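Local coordinates for protein lantibiotic dehydratase (Microbispora corallina, PDB 5EHK) that probably dehydrates serine and threonine residues of the NAI-107 lantibiotic precursor, using glutamyl-tRNA to activate the side chains, at residues A567-F572 and V632-N637; S589-S594 and R602-P607; W692-L697 and P757-Q762. One frame throughout, in Å; residues are numbered along the deposited sequence.

Contact 1 (A567-F572 and V632-N637)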
ATOM      1  N   ALA A 567      26.300  21.234 -17.293  1.00 13.58           N
ATOM      2  CA  ALA A 567      26.492  19.798 -17.186  1.00 10.50           C
ATOM      3  C   ALA A 567      27.520  19.531 -16.110  1.00 12.53           C
ATOM      4  O   ALA A 567      28.438  20.315 -15.928  1.00 18.61           O
ATOM      5  CB  ALA A 567      26.972  19.231 -18.515  1.00 10.13           C
ATOM      6  N   ALA A 568      27.373  18.437 -15.379  1.00 11.76           N
ATOM      7  CA  ALA A 568      28.377  18.086 -14.386  1.00 12.82           C
ATOM      8  C   ALA A 568      28.387  16.585 -14.177  1.00 14.27           C
ATOM      9  O   ALA A 568      27.444  15.898 -14.571  1.00 13.79           O
ATOM     10  CB  ALA A 568      28.121  18.810 -13.084  1.00 10.21           C
ATOM     11  N   ASP A 569      29.457  16.086 -13.570  1.00 12.31           N
ATOM     12  CA  ASP A 569      29.590  14.676 -13.237  1.00 12.37           C
ATOM     13  C   ASP A 569      29.722  14.568 -11.725  1.00 17.35           C
ATOM     14  O   ASP A 569      30.414  15.379 -11.091  1.00 13.46           O
ATOM     15  CB  ASP A 569      30.830  14.082 -13.915  1.00 13.39           C
ATOM     16  CG  ASP A 569      30.818  14.294 -15.437  1.00 20.59           C
ATOM     17  OD1 ASP A 569      29.836  13.843 -16.069  1.00 21.22           O
ATOM     18  OD2 ASP A 569      31.742  14.956 -15.997  1.00 17.38           O
ATOM     19  N   VAL A 570      29.011  13.600 -11.139  1.00 19.96           N
ATOM     20  CA  VAL A 570      29.071  13.369  -9.699  1.00 12.41           C
ATOM     21  C   VAL A 570      30.091  12.278  -9.509  1.00 12.49           C
ATOM     22  O   VAL A 570      30.080  11.315 -10.252  1.00 18.00           O
ATOM     23  CB  VAL A 570      27.692  12.981  -9.107  1.00 11.97           C
ATOM     24  CG1 VAL A 570      26.839  12.283 -10.133  1.00 10.07           C
ATOM     25  CG2 VAL A 570      27.844  12.122  -7.855  1.00 12.32           C
ATOM     26  N   ALA A 571      30.989  12.442  -8.545  1.00 11.70           N
ATOM     27  CA  ALA A 571      31.955  11.402  -8.197  1.00 14.45           C
ATOM     28  C   ALA A 571      31.835  11.089  -6.708  1.00 14.71           C
ATOM     29  O   ALA A 571      31.833  12.005  -5.875  1.00 17.56           O
ATOM     30  CB  ALA A 571      33.390  11.864  -8.540  1.00 14.08           C
ATOM     31  N   PHE A 572      31.706   9.820  -6.355  1.00 11.37           N
ATOM     32  CA  PHE A 572      31.567   9.475  -4.936  1.00 13.96           C
ATOM     33  C   PHE A 572      32.367   8.229  -4.527  1.00 18.00           C
ATOM     34  O   PHE A 572      32.692   7.377  -5.360  1.00 16.28           O
ATOM     35  CB  PHE A 572      30.100   9.239  -4.606  1.00 12.74           C
ATOM     36  CG  PHE A 572      29.526   8.062  -5.311  1.00 12.22           C
ATOM     37  CD1 PHE A 572      29.701   6.784  -4.809  1.00 13.62           C
ATOM     38  CD2 PHE A 572      28.837   8.227  -6.496  1.00  9.16           C
ATOM     39  CE1 PHE A 572      29.197   5.691  -5.477  1.00 12.56           C
ATOM     40  CE2 PHE A 572      28.323   7.151  -7.168  1.00  9.33           C
ATOM     41  CZ  PHE A 572      28.497   5.876  -6.660  1.00 12.11           C
ATOM     42  N   VAL A 632      22.620  19.576 -14.654  1.00  9.67           N
ATOM     43  CA  VAL A 632      22.235  18.240 -15.040  1.00  7.62           C
ATOM     44  C   VAL A 632      23.399  17.301 -14.785  1.00  9.43           C
ATOM     45  O   VAL A 632      24.275  17.111 -15.633  1.00  9.64           O
ATOM     46  CB  VAL A 632      21.787  18.197 -16.485  1.00  6.07           C
ATOM     47  CG1 VAL A 632      21.440  16.764 -16.894  1.00  7.75           C
ATOM     48  CG2 VAL A 632      20.615  19.154 -16.670  1.00  6.32           C
ATOM     49  N   PRO A 633      23.409  16.694 -13.594  1.00 10.81           N
ATOM     50  CA  PRO A 633      24.518  15.795 -13.261  1.00 10.43           C
ATOM     51  C   PRO A 633      24.393  14.463 -13.970  1.00 12.50           C
ATOM     52  O   PRO A 633      23.288  13.989 -14.243  1.00 11.15           O
ATOM     53  CB  PRO A 633      24.397  15.607 -11.748  1.00 10.23           C
ATOM     54  CG  PRO A 633      23.077  16.125 -11.372  1.00 10.08           C
ATOM     55  CD  PRO A 633      22.546  16.999 -12.446  1.00  8.50           C
ATOM     56  N   ALA A 634      25.537  13.867 -14.278  1.00 11.78           N
ATOM     57  CA  ALA A 634      25.560  12.522 -14.815  1.00 12.49           C
ATOM     58  C   ALA A 634      26.474  11.686 -13.935  1.00 10.78           C
ATOM     59  O   ALA A 634      27.332  12.223 -13.211  1.00  8.91           O
ATOM     60  CB  ALA A 634      26.058  12.529 -16.237  1.00 13.25           C
ATOM     61  N   LEU A 635      26.252  10.380 -13.963  1.00  6.50           N
ATOM     62  CA  LEU A 635      27.131   9.474 -13.262  1.00  9.65           C
ATOM     63  C   LEU A 635      27.888   8.648 -14.321  1.00 11.62           C
ATOM     64  O   LEU A 635      27.351   7.692 -14.878  1.00 12.87           O
ATOM     65  CB  LEU A 635      26.347   8.618 -12.267  1.00  7.73           C
ATOM     66  CG  LEU A 635      27.162   7.653 -11.403  1.00  9.82           C
ATOM     67  CD1 LEU A 635      28.381   8.326 -10.789  1.00  9.78           C
ATOM     68  CD2 LEU A 635      26.293   6.985 -10.330  1.00  9.34           C
ATOM     69  N   PRO A 636      29.140   9.042 -14.621  1.00 13.20           N
ATOM     70  CA  PRO A 636      29.873   8.504 -15.772  1.00 11.89           C
ATOM     71  C   PRO A 636      30.523   7.149 -15.542  1.00 16.12           C
ATOM     72  O   PRO A 636      31.537   6.872 -16.174  1.00 20.29           O
ATOM     73  CB  PRO A 636      30.986   9.532 -15.977  1.00 12.21           C
ATOM     74  CG  PRO A 636      30.563  10.737 -15.218  1.00 12.31           C
ATOM     75  CD  PRO A 636      29.824  10.210 -14.046  1.00 11.65           C
ATOM     76  N   ASN A 637      29.934   6.313 -14.696  1.00 13.91           N
ATOM     77  CA  ASN A 637      30.370   4.940 -14.550  1.00 13.07           C
ATOM     78  C   ASN A 637      29.166   4.019 -14.322  1.00 14.95           C
ATOM     79  O   ASN A 637      28.021   4.455 -14.364  1.00 12.83           O
ATOM     80  CB  ASN A 637      31.340   4.825 -13.391  1.00 13.63           C
ATOM     81  CG  ASN A 637      30.707   5.192 -12.059  1.00 18.16           C
ATOM     82  OD1 ASN A 637      29.692   4.597 -11.637  1.00 16.79           O
ATOM     83  ND2 ASN A 637      31.283   6.190 -11.394  1.00 17.16           N
TER
HETATM   84  O   HOH W   1      31.835   7.534  -8.443  1.00 19.09           O

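Contact 2 (S589-S594 and R602-P607)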
ATOM      1  N   SER A 589      32.347  16.370 -18.567  1.00 24.42           N
ATOM      2  CA  SER A 589      31.516  17.559 -18.566  1.00 21.45           C
ATOM      3  C   SER A 589      32.445  18.680 -18.102  1.00 25.14           C
ATOM      4  O   SER A 589      33.569  18.427 -17.640  1.00 24.06           O
ATOM      5  CB  SER A 589      30.329  17.365 -17.613  1.00 20.34           C
ATOM      6  OG  SER A 589      29.687  16.109 -17.858  1.00 20.46           O
ATOM      7  N   GLY A 590      32.015  19.922 -18.192  1.00 19.81           N
ATOM      8  CA  GLY A 590      32.847  20.965 -17.608  1.00 26.30           C
ATOM      9  C   GLY A 590      33.158  20.875 -16.107  1.00 25.44           C
ATOM     10  O   GLY A 590      34.081  21.534 -15.616  1.00 25.37           O
ATOM     11  N   ARG A 591      32.348  20.109 -15.369  1.00 28.57           N
ATOM     12  CA  ARG A 591      32.316  20.194 -13.902  1.00 23.00           C
ATOM     13  C   ARG A 591      32.264  18.850 -13.205  1.00 21.86           C
ATOM     14  O   ARG A 591      31.751  17.851 -13.741  1.00 15.85           O
ATOM     15  CB  ARG A 591      31.077  20.965 -13.457  1.00 19.17           C
ATOM     16  CG  ARG A 591      30.946  22.349 -14.059  1.00 24.12           C
ATOM     17  CD  ARG A 591      31.886  23.319 -13.394  1.00 31.18           C
ATOM     18  NE  ARG A 591      31.717  24.647 -13.967  1.00 43.35           N
ATOM     19  CZ  ARG A 591      32.438  25.090 -14.991  1.00 45.38           C
ATOM     20  NH1 ARG A 591      33.373  24.289 -15.506  1.00 37.07           N
ATOM     21  NH2 ARG A 591      32.233  26.314 -15.488  1.00 36.40           N
ATOM     22  N   ARG A 592      32.757  18.849 -11.973  1.00 21.87           N
ATOM     23  CA  ARG A 592      32.642  17.678 -11.124  1.00 18.18           C
ATOM     24  C   ARG A 592      32.117  18.035  -9.750  1.00 19.66           C
ATOM     25  O   ARG A 592      32.515  19.060  -9.166  1.00 19.18           O
ATOM     26  CB  ARG A 592      33.982  16.963 -11.026  1.00 17.86           C
ATOM     27  CG  ARG A 592      34.143  16.081  -9.819  1.00 15.12           C
ATOM     28  CD  ARG A 592      35.450  15.339  -9.907  1.00 16.45           C
ATOM     29  NE  ARG A 592      35.855  14.884  -8.585  1.00 20.15           N
ATOM     30  CZ  ARG A 592      36.369  13.689  -8.320  1.00 18.05           C
ATOM     31  NH1 ARG A 592      36.536  12.789  -9.281  1.00 17.02           N
ATOM     32  NH2 ARG A 592      36.702  13.393  -7.077  1.00 18.54           N
ATOM     33  N   ILE A 593      31.213  17.189  -9.248  1.00 18.46           N
ATOM     34  CA  ILE A 593      30.683  17.310  -7.887  1.00 13.40           C
ATOM     35  C   ILE A 593      31.255  16.173  -7.066  1.00 13.14           C
ATOM     36  O   ILE A 593      30.842  15.022  -7.177  1.00 15.05           O
ATOM     37  CB  ILE A 593      29.139  17.227  -7.881  1.00 13.73           C
ATOM     38  CG1 ILE A 593      28.546  18.216  -8.888  1.00 11.13           C
ATOM     39  CG2 ILE A 593      28.588  17.488  -6.500  1.00 14.95           C
ATOM     40  CD1 ILE A 593      27.118  17.930  -9.281  1.00 10.85           C
ATOM     41  N   SER A 594      32.220  16.492  -6.228  1.00 16.68           N
ATOM     42  CA  SER A 594      32.828  15.475  -5.390  1.00 15.04           C
ATOM     43  C   SER A 594      31.953  15.314  -4.178  1.00 16.83           C
ATOM     44  O   SER A 594      31.593  16.311  -3.543  1.00 16.40           O
ATOM     45  CB  SER A 594      34.220  15.911  -4.957  1.00 16.23           C
ATOM     46  OG  SER A 594      34.973  16.372  -6.059  1.00 16.03           O
ATOM     47  N   ARG A 602      41.719  17.284 -12.317  1.00 23.24           N
ATOM     48  CA  ARG A 602      41.299  17.151 -13.720  1.00 16.85           C
ATOM     49  C   ARG A 602      39.954  17.743 -14.069  1.00 18.66           C
ATOM     50  O   ARG A 602      39.494  17.566 -15.185  1.00 18.30           O
ATOM     51  CB  ARG A 602      41.273  15.688 -14.129  1.00 20.53           C
ATOM     52  CG  ARG A 602      42.577  14.970 -13.914  1.00 24.23           C
ATOM     53  CD  ARG A 602      42.391  13.494 -14.064  1.00 30.30           C
ATOM     54  NE  ARG A 602      43.548  12.795 -13.535  1.00 39.95           N
ATOM     55  CZ  ARG A 602      44.566  12.409 -14.285  1.00 46.43           C
ATOM     56  NH1 ARG A 602      44.543  12.648 -15.591  1.00 53.17           N
ATOM     57  NH2 ARG A 602      45.600  11.788 -13.736  1.00 47.05           N
ATOM     58  N   ALA A 603      39.273  18.368 -13.116  1.00 22.79           N
ATOM     59  CA  ALA A 603      37.921  18.868 -13.396  1.00 22.59           C
ATOM     60  C   ALA A 603      37.536  19.994 -12.466  1.00 19.92           C
ATOM     61  O   ALA A 603      37.767  19.907 -11.266  1.00 26.73           O
ATOM     62  CB  ALA A 603      36.894  17.733 -13.309  1.00 20.06           C
ATOM     63  N   GLN A 604      36.969  21.061 -13.012  1.00 18.62           N
ATOM     64  CA  GLN A 604      36.561  22.185 -12.180  1.00 18.31           C
ATOM     65  C   GLN A 604      35.433  21.750 -11.252  1.00 25.42           C
ATOM     66  O   GLN A 604      34.384  21.250 -11.709  1.00 25.69           O
ATOM     67  CB  GLN A 604      36.123  23.358 -13.039  1.00 19.74           C
ATOM     68  CG  GLN A 604      35.878  24.622 -12.262  1.00 25.78           C
ATOM     69  CD  GLN A 604      35.533  25.800 -13.155  1.00 37.78           C
ATOM     70  OE1 GLN A 604      36.106  25.976 -14.234  1.00 39.31           O
ATOM     71  NE2 GLN A 604      34.594  26.617 -12.708  1.00 45.58           N
ATOM     72  N   GLU A 605      35.664  21.911  -9.953  1.00 18.85           N
ATOM     73  CA  GLU A 605      34.726  21.457  -8.934  1.00 17.04           C
ATOM     74  C   GLU A 605      33.476  22.329  -8.899  1.00 22.82           C
ATOM     75  O   GLU A 605      33.580  23.559  -8.893  1.00 20.98           O
ATOM     76  CB  GLU A 605      35.422  21.441  -7.568  1.00 16.47           C
ATOM     77  CG  GLU A 605      34.531  21.104  -6.398  1.00 21.01           C
ATOM     78  CD  GLU A 605      34.155  19.645  -6.337  1.00 21.21           C
ATOM     79  OE1 GLU A 605      34.944  18.809  -6.810  1.00 26.45           O
ATOM     80  OE2 GLU A 605      33.066  19.327  -5.822  1.00 19.90           O
ATOM     81  N   ILE A 606      32.291  21.706  -8.926  1.00 20.01           N
ATOM     82  CA  ILE A 606      31.067  22.469  -8.661  1.00 19.80           C
ATOM     83  C   ILE A 606      30.511  22.061  -7.293  1.00 17.40           C
ATOM     84  O   ILE A 606      29.882  21.016  -7.144  1.00 16.40           O
ATOM     85  CB  ILE A 606      30.031  22.446  -9.842  1.00 20.78           C
ATOM     86  CG1 ILE A 606      28.795  23.301  -9.555  1.00 16.85           C
ATOM     87  CG2 ILE A 606      29.634  21.067 -10.222  1.00 25.55           C
ATOM     88  CD1 ILE A 606      27.686  22.989 -10.486  1.00 18.49           C
ATOM     89  N   PRO A 607      30.764  22.903  -6.278  1.00 19.97           N
ATOM     90  CA  PRO A 607      30.684  22.440  -4.893  1.00 21.69           C
ATOM     91  C   PRO A 607      29.253  22.099  -4.496  1.00 18.32           C
ATOM     92  O   PRO A 607      28.301  22.827  -4.793  1.00 15.38           O
ATOM     93  CB  PRO A 607      31.175  23.657  -4.081  1.00 22.66           C
ATOM     94  CG  PRO A 607      31.696  24.642  -5.095  1.00 19.99           C
ATOM     95  CD  PRO A 607      30.906  24.365  -6.336  1.00 18.81           C
TER
HETATM   96  O   HOH W   2      31.285  19.165  -3.683  1.00 14.42           O

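Contact 3 (W692-L697 and P757-Q762)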
ATOM      1  N   TRP A 692      13.207 -20.380 -20.354  1.00 24.77           N
ATOM      2  CA  TRP A 692      12.680 -21.585 -19.697  1.00 26.71           C
ATOM      3  C   TRP A 692      12.832 -21.535 -18.178  1.00 24.31           C
ATOM      4  O   TRP A 692      13.950 -21.431 -17.673  1.00 22.50           O
ATOM      5  CB  TRP A 692      13.397 -22.847 -20.212  1.00 28.60           C
ATOM      6  CG  TRP A 692      12.989 -23.262 -21.581  1.00 28.74           C
ATOM      7  CD1 TRP A 692      11.954 -24.075 -21.904  1.00 29.20           C
ATOM      8  CD2 TRP A 692      13.611 -22.886 -22.815  1.00 30.14           C
ATOM      9  NE1 TRP A 692      11.879 -24.226 -23.265  1.00 34.86           N
ATOM     10  CE2 TRP A 692      12.886 -23.504 -23.848  1.00 34.45           C
ATOM     11  CE3 TRP A 692      14.704 -22.084 -23.145  1.00 26.82           C
ATOM     12  CZ2 TRP A 692      13.219 -23.349 -25.191  1.00 29.86           C
ATOM     13  CZ3 TRP A 692      15.027 -21.924 -24.467  1.00 32.02           C
ATOM     14  CH2 TRP A 692      14.286 -22.556 -25.480  1.00 32.40           C
ATOM     15  N   ARG A 693      11.733 -21.626 -17.437  1.00 23.16           N
ATOM     16  CA  ARG A 693      11.864 -21.722 -15.983  1.00 25.57           C
ATOM     17  C   ARG A 693      12.340 -23.115 -15.653  1.00 26.37           C
ATOM     18  O   ARG A 693      12.191 -24.013 -16.463  1.00 31.42           O
ATOM     19  CB  ARG A 693      10.557 -21.448 -15.256  1.00 29.77           C
ATOM     20  CG  ARG A 693       9.913 -20.104 -15.558  1.00 29.31           C
ATOM     21  CD  ARG A 693       8.741 -19.846 -14.605  1.00 32.36           C
ATOM     22  NE  ARG A 693       9.131 -19.994 -13.208  1.00 29.67           N
ATOM     23  CZ  ARG A 693       9.020 -19.020 -12.318  1.00 25.04           C
ATOM     24  NH1 ARG A 693       8.501 -17.856 -12.680  1.00 26.23           N
ATOM     25  NH2 ARG A 693       9.406 -19.218 -11.075  1.00 25.05           N
ATOM     26  N   MET A 694      12.941 -23.294 -14.481  1.00 33.48           N
ATOM     27  CA  MET A 694      13.434 -24.614 -14.089  1.00 32.03           C
ATOM     28  C   MET A 694      12.873 -25.136 -12.753  1.00 34.84           C
ATOM     29  O   MET A 694      13.557 -25.904 -12.075  1.00 38.26           O
ATOM     30  CB  MET A 694      14.961 -24.612 -14.025  1.00 27.72           C
ATOM     31  CG  MET A 694      15.638 -24.133 -15.282  1.00 31.42           C
ATOM     32  SD  MET A 694      17.430 -24.350 -15.190  1.00 32.48           S
ATOM     33  CE  MET A 694      17.666 -23.881 -13.503  1.00 38.93           C
ATOM     34  N   ASP A 695      11.655 -24.719 -12.383  1.00 34.14           N
ATOM     35  CA  ASP A 695      11.013 -25.124 -11.117  1.00 38.61           C
ATOM     36  C   ASP A 695      10.935 -26.662 -10.953  1.00 43.29           C
ATOM     37  O   ASP A 695      11.354 -27.231  -9.939  1.00 40.82           O
ATOM     38  CB  ASP A 695       9.594 -24.562 -11.029  1.00 39.98           C
ATOM     39  CG  ASP A 695       9.515 -23.081 -11.368  1.00 40.11           C
ATOM     40  OD1 ASP A 695       9.556 -22.739 -12.570  1.00 36.74           O
ATOM     41  OD2 ASP A 695       9.393 -22.256 -10.442  1.00 41.51           O
ATOM     42  N   GLN A 696      10.417 -27.326 -11.981  1.00 42.52           N
ATOM     43  CA  GLN A 696      10.253 -28.778 -11.982  1.00 43.89           C
ATOM     44  C   GLN A 696      11.547 -29.514 -11.658  1.00 47.42           C
ATOM     45  O   GLN A 696      11.525 -30.665 -11.231  1.00 45.29           O
ATOM     46  CB  GLN A 696       9.800 -29.249 -13.361  1.00 41.24           C
ATOM     47  CG  GLN A 696       8.405 -28.834 -13.769  1.00 47.96           C
ATOM     48  CD  GLN A 696       8.118 -29.234 -15.198  1.00 48.99           C
ATOM     49  OE1 GLN A 696       9.046 -29.426 -15.999  1.00 37.99           O
ATOM     50  NE2 GLN A 696       6.836 -29.362 -15.535  1.00 45.26           N
ATOM     51  N   LEU A 697      12.675 -28.868 -11.916  1.00 44.81           N
ATOM     52  CA  LEU A 697      13.959 -29.518 -11.739  1.00 46.77           C
ATOM     53  C   LEU A 697      14.515 -29.350 -10.323  1.00 48.33           C
ATOM     54  O   LEU A 697      15.571 -29.905  -9.999  1.00 49.05           O
ATOM     55  CB  LEU A 697      14.958 -28.987 -12.771  1.00 46.45           C
ATOM     56  CG  LEU A 697      14.760 -29.375 -14.233  1.00 38.21           C
ATOM     57  CD1 LEU A 697      15.606 -28.487 -15.109  1.00 34.64           C
ATOM     58  CD2 LEU A 697      15.146 -30.813 -14.435  1.00 43.91           C
ATOM     59  N   PRO A 757      18.153 -21.165  -6.863  1.00 56.17           N
ATOM     60  CA  PRO A 757      16.795 -21.676  -7.122  1.00 53.54           C
ATOM     61  C   PRO A 757      15.977 -20.946  -8.189  1.00 50.89           C
ATOM     62  O   PRO A 757      15.141 -21.575  -8.833  1.00 53.98           O
ATOM     63  CB  PRO A 757      16.094 -21.499  -5.771  1.00 50.75           C
ATOM     64  CG  PRO A 757      16.868 -20.446  -5.082  1.00 55.29           C
ATOM     65  CD  PRO A 757      18.289 -20.682  -5.482  1.00 54.76           C
ATOM     66  N   GLU A 758      16.185 -19.651  -8.372  1.00 43.48           N
ATOM     67  CA  GLU A 758      15.385 -18.919  -9.347  1.00 49.37           C
ATOM     68  C   GLU A 758      16.068 -18.863 -10.725  1.00 46.20           C
ATOM     69  O   GLU A 758      15.747 -18.014 -11.554  1.00 43.37           O
ATOM     70  CB  GLU A 758      15.054 -17.513  -8.823  1.00 46.50           C
ATOM     71  CG  GLU A 758      16.232 -16.533  -8.833  1.00 45.01           C
ATOM     72  CD  GLU A 758      17.371 -16.942  -7.908  1.00 53.33           C
ATOM     73  OE1 GLU A 758      17.199 -17.893  -7.105  1.00 51.36           O
ATOM     74  OE2 GLU A 758      18.451 -16.315  -7.996  1.00 56.92           O
ATOM     75  N   LEU A 759      16.980 -19.800 -10.971  1.00 45.08           N
ATOM     76  CA  LEU A 759      17.759 -19.848 -12.211  1.00 40.51           C
ATOM     77  C   LEU A 759      16.862 -20.089 -13.418  1.00 36.32           C
ATOM     78  O   LEU A 759      15.814 -20.727 -13.314  1.00 38.54           O
ATOM     79  CB  LEU A 759      18.826 -20.946 -12.118  1.00 40.88           C
ATOM     80  CG  LEU A 759      19.899 -21.216 -13.183  1.00 35.50           C
ATOM     81  CD1 LEU A 759      20.755 -20.012 -13.465  1.00 35.74           C
ATOM     82  CD2 LEU A 759      20.773 -22.387 -12.727  1.00 41.97           C
ATOM     83  N   ILE A 760      17.261 -19.550 -14.562  1.00 32.33           N
ATOM     84  CA  ILE A 760      16.521 -19.784 -15.790  1.00 32.13           C
ATOM     85  C   ILE A 760      17.442 -20.271 -16.907  1.00 29.58           C
ATOM     86  O   ILE A 760      18.658 -20.371 -16.729  1.00 30.86           O
ATOM     87  CB  ILE A 760      15.805 -18.523 -16.262  1.00 29.64           C
ATOM     88  CG1 ILE A 760      16.824 -17.426 -16.557  1.00 33.15           C
ATOM     89  CG2 ILE A 760      14.790 -18.109 -15.241  1.00 22.82           C
ATOM     90  CD1 ILE A 760      16.249 -16.231 -17.267  1.00 34.78           C
ATOM     91  N   ALA A 761      16.845 -20.609 -18.046  1.00 28.86           N
ATOM     92  CA  ALA A 761      17.610 -21.046 -19.202  1.00 25.32           C
ATOM     93  C   ALA A 761      17.264 -20.199 -20.412  1.00 26.22           C
ATOM     94  O   ALA A 761      16.093 -20.103 -20.793  1.00 23.38           O
ATOM     95  CB  ALA A 761      17.345 -22.494 -19.482  1.00 24.20           C
ATOM     96  N   GLN A 762      18.281 -19.595 -21.023  1.00 24.96           N
ATOM     97  CA  GLN A 762      18.065 -18.859 -22.260  1.00 27.32           C
ATOM     98  C   GLN A 762      18.599 -19.622 -23.475  1.00 35.03           C
ATOM     99  O   GLN A 762      19.662 -20.273 -23.432  1.00 24.53           O
ATOM    100  CB  GLN A 762      18.724 -17.488 -22.192  1.00 30.53           C
ATOM    101  CG  GLN A 762      17.822 -16.363 -21.709  1.00 30.68           C
ATOM    102  CD  GLN A 762      18.573 -15.034 -21.586  1.00 39.68           C
ATOM    103  OE1 GLN A 762      19.570 -14.789 -22.284  1.00 43.46           O
ATOM    104  NE2 GLN A 762      18.119 -14.188 -20.663  1.00 37.81           N
TER

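Contact 1 (A567-F572 and V632-N637)
Val632 opens the pairing with its carbonyl oxygen, which takes a weak, long hydrogen bond from Ala568 N; Arg558 also donates to that oxygen. Pro633 has no N-H to give, yet its CA leans on Ala568 O at 3.2 Å as a C-H...O contact, while its ring shares a face of the sheet with Ala568. Ala634 carries the pairing from both ends of its backbone: its N donates to Ala568 O at 2.8 Å, and its O accepts from Val570 N at 3.0 Å, the donor lying nearly on the extension of the C=O bond (170°). At Leu635 the strand has ended and the side chain takes over. With CG opposite the backbone N (chi1 -177°), both methyls reach the ring of Phe572, where CD2 meets CE2 at the edge, 3.8 Å away. The Pro636 ring and the Asp569 side chain cross at a slant, Pro636 CG 3.3 Å from Asp569 OD1. That oxygen also has a polar partner, probably Ser589 OG, and Asp569 OD2 is held by Ser587 OG and Ser589 N. Asn637 ends the contact through a water that accepts from its ND2 and, at 3.1 Å, from Phe572 N, linking the segments beyond the last backbone bond. Helix 647-656 packs on Val570, Phe572 and Leu635. The arrangement is a pair of neighbouring parallel strands within a mixed beta-sheet, clasped beyond its last bridge by side chains and one water.

Contact 2 (S589-S594 and R602-P607)
Ser594 and Glu605 form the polar heart of the contact. Ser594 N donates to Glu605 OE2 at 3.0 Å, almost straight (173°) and on the syn lone pair, while Ser594 OG donates to Glu605 OE1 at 2.6 Å. OE2 also takes a water that reaches Ser594 O. A bend in the glutamate chain (chi2 74°) turns the carboxylate toward Ser594, where it meets both donors. Around this clasp a short, weakly bonded strand of about 604-605 pairs in parallel through the Arg592-Glu605 bridge: Arg592 N gives to Gln604 O at 2.9 Å, and Ile606 N gives to Arg592 O at 2.7 Å. On the other face the Arg591 guanidinium and the Gln604 amide stack with planes only 15° apart, Gln604 NE2 lying 3.5 Å above the middle of the guanidinium; no hydrogen bond joins them. Ile606 CG2 packs beside Ile593 CG1 on this same flank and also touches Arg591 CB. In the second shell, Arg592 NE donates to Ser594 OG at 3.1 Å, positioning the hydroxyl that grips the glutamate, and the far end of Arg592 is itself tied to Pro288 O. Arg591 NH1 is steadied by Gly590 O, which it meets from above the carbonyl plane. Within this chain 604-605 lies at the sheet's margin; strand 591-595 separates it from strand 566-572, whose Ala568 is touched by both Arg591 and Ile606.

Contact 3 (W692-L697 and P757-Q762)
Trp692 and Ala761 make an antiparallel, hydrogen-bonded pair where strand 685-693 meets strand 760-763. This is the tight half: Trp692 N donates to Ala761 O at 2.9 Å, Ala761 N returns a bond to Trp692 O at 3.0 Å, and each donor lies in the plane of the carbonyl it meets. The two side chains share a face, their CB atoms 4.0 Å apart. The indole presents an edge: Ala761 O lies in the ring plane, 3.4 Å from Trp692 CE3, and Trp692 NE1 is bonded to Trp721 O. A step further on, the Met694 chain bends at its last torsion (chi3 -40°) to bring CE against Leu759 CB, 3.4 Å away, and helix 743-755 packs on both residues through Leu749, Leu753 and Glu752.

The opposite face is looser. Arg693 makes no side-chain contact with 757-762, and Ile760 approaches Trp692 O through CA and CB, while the end of its side chain leads away. Ala460 of the second subunit packs on Arg693 and Asp695. Arg693 holds Asp695 of its own segment in a side-on salt bridge, one nitrogen to each oxygen: NE meets OD1 at 2.9 Å and NH2 meets OD2, both on syn lone pairs.

How the contacts relate
Contacts 1 and 2 are successive joints of one mixed sheet, their centres about 9 Å apart. Across it the order runs 629-634, 566-572, 591-595, 604-605, all parallel; along the chain, both segments of contact 2 fall between those of contact 1. The two meet where Asp569 O probably accepts from Ile593 N, 2.7 Å away, and Asp569 OD1 lies 2.9 Å from Ser589 OG. Contact 3 follows later in sequence and belongs to other strands, its centre about 38 Å from contact 1 and 46 Å from contact 2. Contacts 1 and 2 thus form part of one sheet, with the 566-572/591-595 pairing between them, while contact 3 joins strands of a separate region that borders the second subunit.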